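Local coordinates for protein aspergillopepsin II heavy chain (Aspergillus niger var. macrosporus, PDB 1Y43) that forms the larger part of a two-chain acid endopeptidase of the peptidase G1 family, which cleaves peptide bonds in proteins, at residues Asp39-Tyr42 and Tyr48-Asp51; Trp107-Phe112 and Val119-Phe124; Ala146-Ile151 and Thr161-Asp166. One frame throughout, in Å; residues are numbered along the deposited sequence.

Interaction 1. Residues Asp39-Tyr42 and Tyr48-Asp51; sequences DAWY and YAYD
Tyr42 and Tyr50 form the centre of this contact, an antiparallel beta hairpin made by strands 35-45 and 50-52. They are a hydrogen-bonded pair. Tyr42 N binds Tyr50 O at 2.9 Å, and Tyr50 N binds Tyr42 O at 2.9 Å. Both side chains stand on the same face of the sheet. With chi1 at 61°, the Tyr42 ring leaves its own strand and runs across beneath the Tyr50 backbone. Tyr50 O then lies 3.7 Å above one face of the Tyr42 ring, near its rim. The phenol end reaches further, and Tyr42 CZ comes to 3.5 Å from Tyr50 CB. The Tyr50 ring lies beyond. The two rings are tilted against each other, centroids 5.8 Å apart and planes at 38°. His90 stacks on Tyr42, and Tyr50 OH is hydrogen-bonded to Asp47 OD1. On the other face, Trp41 and Asp51 are a non-hydrogen-bonded pair, CA to CA 4.1 Å. The Trp41 indole turns away from Asp51 and meets Trp10, so mainly its CB borders the carboxylate. Asp51 leans instead toward Asp39. The two carboxylates meet at a steep angle, planes 67° apart, and Asp39 OD2 lies 3.0 Å from Asp51 OD1.

Interaction 2. Residues Trp107-Phe112 and Val119-Phe124; sequences WIVEDF and VAFADF
Val119 meets Phe112 and Asp111 at once. Its backbone N donates to Phe112 O at 2.8 Å, in a nearly straight bond. Its CG1 takes a position between the backbone N and the carbonyl carbon (chi1 69°), which sets this methyl over the Phe112 ring. The CH-pi contact is almost central: CG1 lies 3.8 Å from the ring centroid and 7° off the normal. The same methyl is 3.2 Å from Asp111 OD1. Asp111 extends toward the 119-124 segment and brings OD1 to 2.5 Å from Val119 O. Its other oxygen, OD2, is hydrogen-bonded to Gln153. Phe121 lies alongside the acid, from CB to the carboxylate. Asp111 CB is 3.6 Å from Phe121 CD1, and the carboxylate and ring planes are turned only 24° apart. The edge of the Phe121 ring also points at Glu110 O, 3.8 Å from CE1. Further along, Val109 CG1 touches the Phe124 ring off-centre, 3.9 Å from CE2. Val170 of strand 168-172 packs on both Val109 and Phe124. One backbone bond spans the segments; the other contacts involve side chains, some against backbone oxygens. The segments belong to a splayed antiparallel beta hairpin within the all-beta, concanavalin-like fold of the peptidase G1 family.

Interaction 3. Residues Ala146-Ile151 and Thr161-Asp166; sequences ATVMDI and TSVSGD
Asp150 OD1 is gripped by two threonine hydroxyls. Thr161 OG1 donates to Asp150 OD1 at 2.8 Å, approaching from above the carboxylate plane, 39° out of it. The second grip is a hydrogen bond with Thr159 OG1, just before the segment. The other oxygen also has a partner here. Thr161 N donates to Asp150 OD2 at 3.2 Å on its syn lone pair, though the N-H is bent to 139°. Thr161 can serve both oxygens because its OG1 sits beside its own backbone N, chi1 -65°. Two bonds from one residue would restrain rotation of the carboxylate. These residues face each other in an antiparallel beta hairpin, strands 147-153 and 156-163. Between 146-151 and 161-166 the carboxylate makes the hydrogen bonds; backbone pairing of the two strands lies nearer the turn, at Ile151 and Leu158. Strand 147-153 also pairs with a strand of the other protein chain, so the sheet runs on across the interface. An acidic side chain of that chain lies close to Asp150 OD2. Apolar contacts follow. Val148 CG1 packs on Thr161 CB at 3.7 Å. Val148 CG2 and Val163 CG1 lie side by side, their chains pointing opposite ways, 4.1 Å apart.

How the interactions relate
Each contact joins the two strands of one beta hairpin, in series along the chain. Interactions 1 and 2 belong to the same mixed sheet, with centres about 15 Å apart. Interaction 3 lies in the five-stranded sheet, on the other side of the chain's centre from interaction 1. Interactions 2 and 3 meet directly: Phe121 CZ packs on Ile151 CD1 at 3.7 Å. Interaction 1 is the most exposed, and backbone bonds, tyrosines and paired acids carry it. Interaction 2 is more buried and mixes valine-phenylalanine packing with one buried acid. Interaction 3 is buried and is held by a carboxylate. Strands of interactions 2 and 3 pair with the other protein chain; interaction 1 touches no other chain.

Interaction 1. Residues Asp39-Tyr42 and Tyr48-Asp51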
loop_
_atom_site.group_PDB
_atom_site.type_symbol
_atom_site.label_atom_id
_atom_site.label_comp_id
_atom_site.label_asym_id
_atom_site.label_seq_id
_atom_site.Cartn_x
_atom_site.Cartn_y
_atom_site.Cartn_z
ATOM N N ASP B 39 6.962 -9.202 -5.612
ATOM C CA ASP B 39 6.195 -10.159 -4.828
ATOM C C ASP B 39 4.942 -9.509 -4.249
ATOM O O ASP B 39 4.896 -8.285 -4.093
ATOM C CB ASP B 39 7.060 -10.808 -3.729
ATOM C CG ASP B 39 7.144 -9.988 -2.451
ATOM O OD1 ASP B 39 6.946 -8.758 -2.481
ATOM O OD2 ASP B 39 7.422 -10.587 -1.386
ATOM N N ALA B 40 3.919 -10.307 -3.979
ATOM C CA ALA B 40 2.686 -9.799 -3.389
ATOM C C ALA B 40 2.653 -10.315 -1.954
ATOM O O ALA B 40 3.110 -11.429 -1.682
ATOM C CB ALA B 40 1.474 -10.286 -4.180
ATOM N N TRP B 41 2.072 -9.538 -1.048
ATOM C CA TRP B 41 2.037 -9.914 0.361
ATOM C C TRP B 41 0.818 -9.347 1.083
ATOM O O TRP B 41 0.123 -8.474 0.549
ATOM C CB TRP B 41 3.305 -9.374 1.047
ATOM C CG TRP B 41 3.533 -7.883 0.815
ATOM C CD1 TRP B 41 4.265 -7.314 -0.194
ATOM C CD2 TRP B 41 2.938 -6.791 1.540
ATOM N NE1 TRP B 41 4.147 -5.940 -0.150
ATOM C CE2 TRP B 41 3.340 -5.592 0.902
ATOM C CE3 TRP B 41 2.095 -6.707 2.661
ATOM C CZ2 TRP B 41 2.931 -4.333 1.341
ATOM C CZ3 TRP B 41 1.687 -5.448 3.098
ATOM C CH2 TRP B 41 2.108 -4.280 2.435
ATOM N N TYR B 42 0.558 -9.851 2.289
ATOM C CA TYR B 42 -0.540 -9.351 3.120
ATOM C C TYR B 42 -0.009 -9.232 4.540
ATOM O O TYR B 42 0.977 -9.885 4.898
ATOM C CB TYR B 42 -1.760 -10.285 3.117
ATOM C CG TYR B 42 -1.489 -11.669 3.661
ATOM C CD1 TYR B 42 -1.537 -11.929 5.035
ATOM C CD2 TYR B 42 -1.162 -12.716 2.795
ATOM C CE1 TYR B 42 -1.266 -13.198 5.528
ATOM C CE2 TYR B 42 -0.891 -13.989 3.268
ATOM C CZ TYR B 42 -0.944 -14.223 4.636
ATOM O OH TYR B 42 -0.670 -15.487 5.103
ATOM N N TYR B 48 3.377 -10.453 11.473
ATOM C CA TYR B 48 4.315 -10.336 10.360
ATOM C C TYR B 48 3.613 -10.272 9.014
ATOM O O TYR B 48 2.462 -10.686 8.888
ATOM C CB TYR B 48 5.212 -11.582 10.301
ATOM C CG TYR B 48 6.019 -11.844 11.552
ATOM C CD1 TYR B 48 7.204 -11.156 11.785
ATOM C CD2 TYR B 48 5.601 -12.786 12.498
ATOM C CE1 TYR B 48 7.961 -11.393 12.928
ATOM C CE2 TYR B 48 6.352 -13.031 13.653
ATOM C CZ TYR B 48 7.532 -12.328 13.858
ATOM O OH TYR B 48 8.283 -12.545 14.999
ATOM N N ALA B 49 4.331 -9.770 8.015
ATOM C CA ALA B 49 3.826 -9.739 6.646
ATOM C C ALA B 49 4.147 -11.138 6.097
ATOM O O ALA B 49 5.166 -11.733 6.469
ATOM C CB ALA B 49 4.545 -8.684 5.821
ATOM N N TYR B 50 3.253 -11.689 5.284
ATOM C CA TYR B 50 3.456 -13.006 4.686
ATOM C C TYR B 50 3.269 -12.858 3.182
ATOM O O TYR B 50 2.489 -12.023 2.724
ATOM C CB TYR B 50 2.475 -14.046 5.257
ATOM C CG TYR B 50 2.631 -14.296 6.746
ATOM C CD1 TYR B 50 3.638 -15.134 7.226
ATOM C CD2 TYR B 50 1.778 -13.690 7.673
ATOM C CE1 TYR B 50 3.793 -15.363 8.592
ATOM C CE2 TYR B 50 1.925 -13.918 9.043
ATOM C CZ TYR B 50 2.938 -14.752 9.495
ATOM O OH TYR B 50 3.113 -14.972 10.844
ATOM N N ASP B 51 4.025 -13.626 2.411
ATOM C CA ASP B 51 3.919 -13.556 0.961
ATOM C C ASP B 51 2.842 -14.457 0.399
ATOM O O ASP B 51 2.541 -15.514 0.965
ATOM C CB ASP B 51 5.225 -13.978 0.282
ATOM C CG ASP B 51 6.408 -13.164 0.720
ATOM O OD1 ASP B 51 6.264 -11.950 0.977
ATOM O OD2 ASP B 51 7.494 -13.757 0.809
#

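Interaction 2. Residues Trp107-Phe112 and Val119-Phe124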
loop_
_atom_site.group_PDB
_atom_site.type_symbol
_atom_site.label_atom_id
_atom_site.label_comp_id
_atom_site.label_asym_id
_atom_site.label_seq_id
_atom_site.Cartn_x
_atom_site.Cartn_y
_atom_site.Cartn_z
ATOM N N TRP B 107 -3.763 4.775 0.508
ATOM C CA TRP B 107 -3.137 4.288 -0.725
ATOM C C TRP B 107 -1.709 4.786 -0.539
ATOM O O TRP B 107 -1.453 5.995 -0.614
ATOM C CB TRP B 107 -3.794 4.942 -1.946
ATOM C CG TRP B 107 -5.261 4.618 -2.066
ATOM C CD1 TRP B 107 -5.816 3.567 -2.736
ATOM C CD2 TRP B 107 -6.347 5.340 -1.458
ATOM N NE1 TRP B 107 -7.190 3.594 -2.573
ATOM C CE2 TRP B 107 -7.538 4.660 -1.807
ATOM C CE3 TRP B 107 -6.421 6.489 -0.659
ATOM C CZ2 TRP B 107 -8.802 5.100 -1.367
ATOM C CZ3 TRP B 107 -7.677 6.921 -0.224
ATOM C CH2 TRP B 107 -8.848 6.224 -0.583
ATOM N N ILE B 108 -0.774 3.858 -0.332
ATOM C CA ILE B 108 0.596 4.228 0.015
ATOM C C ILE B 108 1.738 3.545 -0.743
ATOM O O ILE B 108 1.613 2.402 -1.167
ATOM C CB ILE B 108 0.814 3.881 1.540
ATOM C CG1 ILE B 108 -0.197 4.628 2.430
ATOM C CG2 ILE B 108 2.248 4.148 1.991
ATOM C CD1 ILE B 108 0.018 6.138 2.510
ATOM N N VAL B 109 2.810 4.317 -0.971
ATOM C CA VAL B 109 4.057 3.810 -1.530
ATOM C C VAL B 109 4.998 4.006 -0.324
ATOM O O VAL B 109 5.153 5.116 0.202
ATOM C CB VAL B 109 4.545 4.592 -2.767
ATOM C CG1 VAL B 109 5.940 4.129 -3.149
ATOM C CG2 VAL B 109 3.603 4.355 -3.942
ATOM N N GLU B 110 5.601 2.920 0.130
ATOM C CA GLU B 110 6.430 2.964 1.322
ATOM C C GLU B 110 7.875 2.522 1.185
ATOM O O GLU B 110 8.215 1.684 0.340
ATOM C CB GLU B 110 5.761 2.098 2.398
ATOM C CG GLU B 110 6.576 1.907 3.671
ATOM C CD GLU B 110 5.877 1.054 4.725
ATOM O OE1 GLU B 110 4.712 0.657 4.540
ATOM O OE2 GLU B 110 6.508 0.783 5.757
ATOM N N ASP B 111 8.722 3.124 2.019
ATOM C CA ASP B 111 10.117 2.729 2.110
ATOM C C ASP B 111 10.053 1.892 3.400
ATOM O O ASP B 111 9.998 2.437 4.503
ATOM C CB ASP B 111 11.028 3.952 2.297
ATOM C CG ASP B 111 12.508 3.572 2.331
ATOM O OD1 ASP B 111 12.816 2.364 2.236
ATOM O OD2 ASP B 111 13.362 4.465 2.453
ATOM N N PHE B 112 9.977 0.573 3.254
ATOM C CA PHE B 112 9.841 -0.313 4.407
ATOM C C PHE B 112 11.119 -0.599 5.201
ATOM O O PHE B 112 12.226 -0.407 4.709
ATOM C CB PHE B 112 9.137 -1.611 3.984
ATOM C CG PHE B 112 9.831 -2.373 2.881
ATOM C CD1 PHE B 112 10.823 -3.296 3.187
ATOM C CD2 PHE B 112 9.471 -2.192 1.539
ATOM C CE1 PHE B 112 11.439 -4.047 2.189
ATOM C CE2 PHE B 112 10.080 -2.938 0.532
ATOM C CZ PHE B 112 11.072 -3.867 0.856
ATOM N N VAL B 119 14.897 0.132 4.050
ATOM C CA VAL B 119 15.555 -0.395 2.866
ATOM C C VAL B 119 15.931 0.775 1.936
ATOM O O VAL B 119 15.275 1.821 1.939
ATOM C CB VAL B 119 14.626 -1.421 2.131
ATOM C CG1 VAL B 119 13.433 -0.736 1.493
ATOM C CG2 VAL B 119 15.407 -2.244 1.126
ATOM N N ALA B 120 17.043 0.643 1.218
ATOM C CA ALA B 120 17.458 1.691 0.284
ATOM C C ALA B 120 16.263 1.843 -0.645
ATOM O O ALA B 120 15.729 0.843 -1.148
ATOM C CB ALA B 120 18.694 1.259 -0.487
ATOM N N PHE B 121 15.835 3.085 -0.832
ATOM C CA PHE B 121 14.649 3.405 -1.617
ATOM C C PHE B 121 14.837 3.422 -3.137
ATOM O O PHE B 121 15.615 4.204 -3.671
ATOM C CB PHE B 121 14.116 4.741 -1.115
ATOM C CG PHE B 121 12.672 4.973 -1.408
ATOM C CD1 PHE B 121 11.719 3.975 -1.193
ATOM C CD2 PHE B 121 12.257 6.212 -1.862
ATOM C CE1 PHE B 121 10.356 4.226 -1.428
ATOM C CE2 PHE B 121 10.909 6.479 -2.103
ATOM C CZ PHE B 121 9.955 5.487 -1.886
ATOM N N ALA B 122 14.093 2.560 -3.826
ATOM C CA ALA B 122 14.175 2.446 -5.279
ATOM C C ALA B 122 13.514 3.596 -6.053
ATOM O O ALA B 122 12.545 4.199 -5.591
ATOM C CB ALA B 122 13.565 1.122 -5.726
ATOM N N ASP B 123 14.065 3.902 -7.227
ATOM C CA ASP B 123 13.465 4.905 -8.110
ATOM C C ASP B 123 12.463 4.086 -8.936
ATOM O O ASP B 123 12.842 3.316 -9.817
ATOM C CB ASP B 123 14.509 5.536 -9.031
ATOM C CG ASP B 123 13.909 6.569 -9.976
ATOM O OD1 ASP B 123 12.666 6.652 -10.109
ATOM O OD2 ASP B 123 14.688 7.313 -10.594
ATOM N N PHE B 124 11.185 4.236 -8.614
ATOM C CA PHE B 124 10.106 3.513 -9.288
ATOM C C PHE B 124 9.420 4.346 -10.373
ATOM O O PHE B 124 8.391 3.930 -10.907
ATOM C CB PHE B 124 9.058 3.071 -8.249
ATOM C CG PHE B 124 8.612 4.188 -7.337
ATOM C CD1 PHE B 124 7.606 5.067 -7.722
ATOM C CD2 PHE B 124 9.232 4.391 -6.107
ATOM C CE1 PHE B 124 7.238 6.134 -6.902
ATOM C CE2 PHE B 124 8.865 5.456 -5.288
ATOM C CZ PHE B 124 7.868 6.322 -5.684
#

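Interaction 3. Residues Ala146-Ile151 and Thr161-Asp166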
loop_
_atom_site.group_PDB
_atom_site.type_symbol
_atom_site.label_atom_id
_atom_site.label_comp_id
_atom_site.label_asym_id
_atom_site.label_seq_id
_atom_site.Cartn_x
_atom_site.Cartn_y
_atom_site.Cartn_z
ATOM N N ALA B 146 -8.317 13.686 1.157
ATOM C CA ALA B 146 -7.298 12.959 1.898
ATOM C C ALA B 146 -6.096 13.814 2.253
ATOM O O ALA B 146 -5.821 14.834 1.618
ATOM C CB ALA B 146 -6.837 11.735 1.095
ATOM N N THR B 147 -5.434 13.434 3.332
ATOM C CA THR B 147 -4.221 14.095 3.755
ATOM C C THR B 147 -3.105 13.543 2.847
ATOM O O THR B 147 -2.976 12.330 2.678
ATOM C CB THR B 147 -3.923 13.743 5.221
ATOM O OG1 THR B 147 -4.936 14.314 6.063
ATOM C CG2 THR B 147 -2.547 14.256 5.639
ATOM N N VAL B 148 -2.334 14.430 2.236
ATOM C CA VAL B 148 -1.261 14.020 1.339
ATOM C C VAL B 148 0.050 13.919 2.095
ATOM O O VAL B 148 0.399 14.826 2.861
ATOM C CB VAL B 148 -1.129 15.025 0.168
ATOM C CG1 VAL B 148 0.099 14.715 -0.678
ATOM C CG2 VAL B 148 -2.395 14.987 -0.683
ATOM N N MET B 149 0.757 12.816 1.883
ATOM C CA MET B 149 2.031 12.574 2.545
ATOM C C MET B 149 3.148 12.298 1.553
ATOM O O MET B 149 2.913 11.726 0.486
ATOM C CB MET B 149 1.935 11.366 3.487
ATOM C CG MET B 149 1.195 11.625 4.784
ATOM S SD MET B 149 1.341 10.182 5.833
ATOM C CE MET B 149 0.204 10.623 7.128
ATOM N N ASP B 150 4.358 12.735 1.902
ATOM C CA ASP B 150 5.536 12.487 1.082
ATOM C C ASP B 150 6.713 12.124 1.960
ATOM O O ASP B 150 6.746 12.470 3.136
ATOM C CB ASP B 150 5.874 13.672 0.184
ATOM C CG ASP B 150 5.059 13.680 -1.083
ATOM O OD1 ASP B 150 5.078 12.693 -1.837
ATOM O OD2 ASP B 150 4.358 14.663 -1.310
ATOM N N ILE B 151 7.667 11.413 1.373
ATOM C CA ILE B 151 8.852 10.960 2.083
ATOM C C ILE B 151 9.993 11.985 2.058
ATOM O O ILE B 151 10.329 12.556 1.012
ATOM C CB ILE B 151 9.359 9.599 1.524
ATOM C CG1 ILE B 151 8.308 8.515 1.750
ATOM C CG2 ILE B 151 10.682 9.197 2.181
ATOM C CD1 ILE B 151 8.619 7.185 1.068
ATOM N N THR B 161 3.492 13.768 -4.269
ATOM C CA THR B 161 2.208 13.112 -4.409
ATOM C C THR B 161 1.113 14.082 -4.826
ATOM O O THR B 161 1.091 15.230 -4.386
ATOM C CB THR B 161 1.819 12.429 -3.068
ATOM O OG1 THR B 161 2.756 11.382 -2.784
ATOM C CG2 THR B 161 0.417 11.845 -3.122
ATOM N N SER B 162 0.247 13.627 -5.720
ATOM C CA SER B 162 -0.883 14.429 -6.180
ATOM C C SER B 162 -2.120 13.520 -6.176
ATOM O O SER B 162 -2.020 12.308 -6.412
ATOM C CB SER B 162 -0.621 15.008 -7.582
ATOM O OG SER B 162 -0.334 14.001 -8.532
ATOM N N VAL B 163 -3.270 14.089 -5.840
ATOM C CA VAL B 163 -4.498 13.312 -5.809
ATOM C C VAL B 163 -5.554 13.964 -6.689
ATOM O O VAL B 163 -5.447 15.146 -7.032
ATOM C CB VAL B 163 -5.059 13.161 -4.355
ATOM C CG1 VAL B 163 -4.023 12.501 -3.454
ATOM C CG2 VAL B 163 -5.469 14.507 -3.788
ATOM N N SER B 164 -6.512 13.166 -7.135
ATOM C CA SER B 164 -7.614 13.675 -7.938
ATOM C C SER B 164 -8.864 13.117 -7.249
ATOM O O SER B 164 -8.781 12.567 -6.130
ATOM C CB SER B 164 -7.509 13.187 -9.395
ATOM O OG SER B 164 -7.857 11.818 -9.521
ATOM N N GLY B 165 -10.014 13.215 -7.910
ATOM C CA GLY B 165 -11.232 12.697 -7.322
ATOM C C GLY B 165 -11.292 11.179 -7.272
ATOM O O GLY B 165 -12.084 10.617 -6.509
ATOM N N ASP B 166 -10.461 10.502 -8.061
ATOM C CA ASP B 166 -10.482 9.039 -8.071
ATOM C C ASP B 166 -9.108 8.373 -8.196
ATOM O O ASP B 166 -9.022 7.169 -8.454
ATOM C CB ASP B 166 -11.422 8.528 -9.180
ATOM C CG ASP B 166 -11.087 9.099 -10.559
ATOM O OD1 ASP B 166 -9.904 9.355 -10.860
ATOM O OD2 ASP B 166 -12.023 9.280 -11.362
#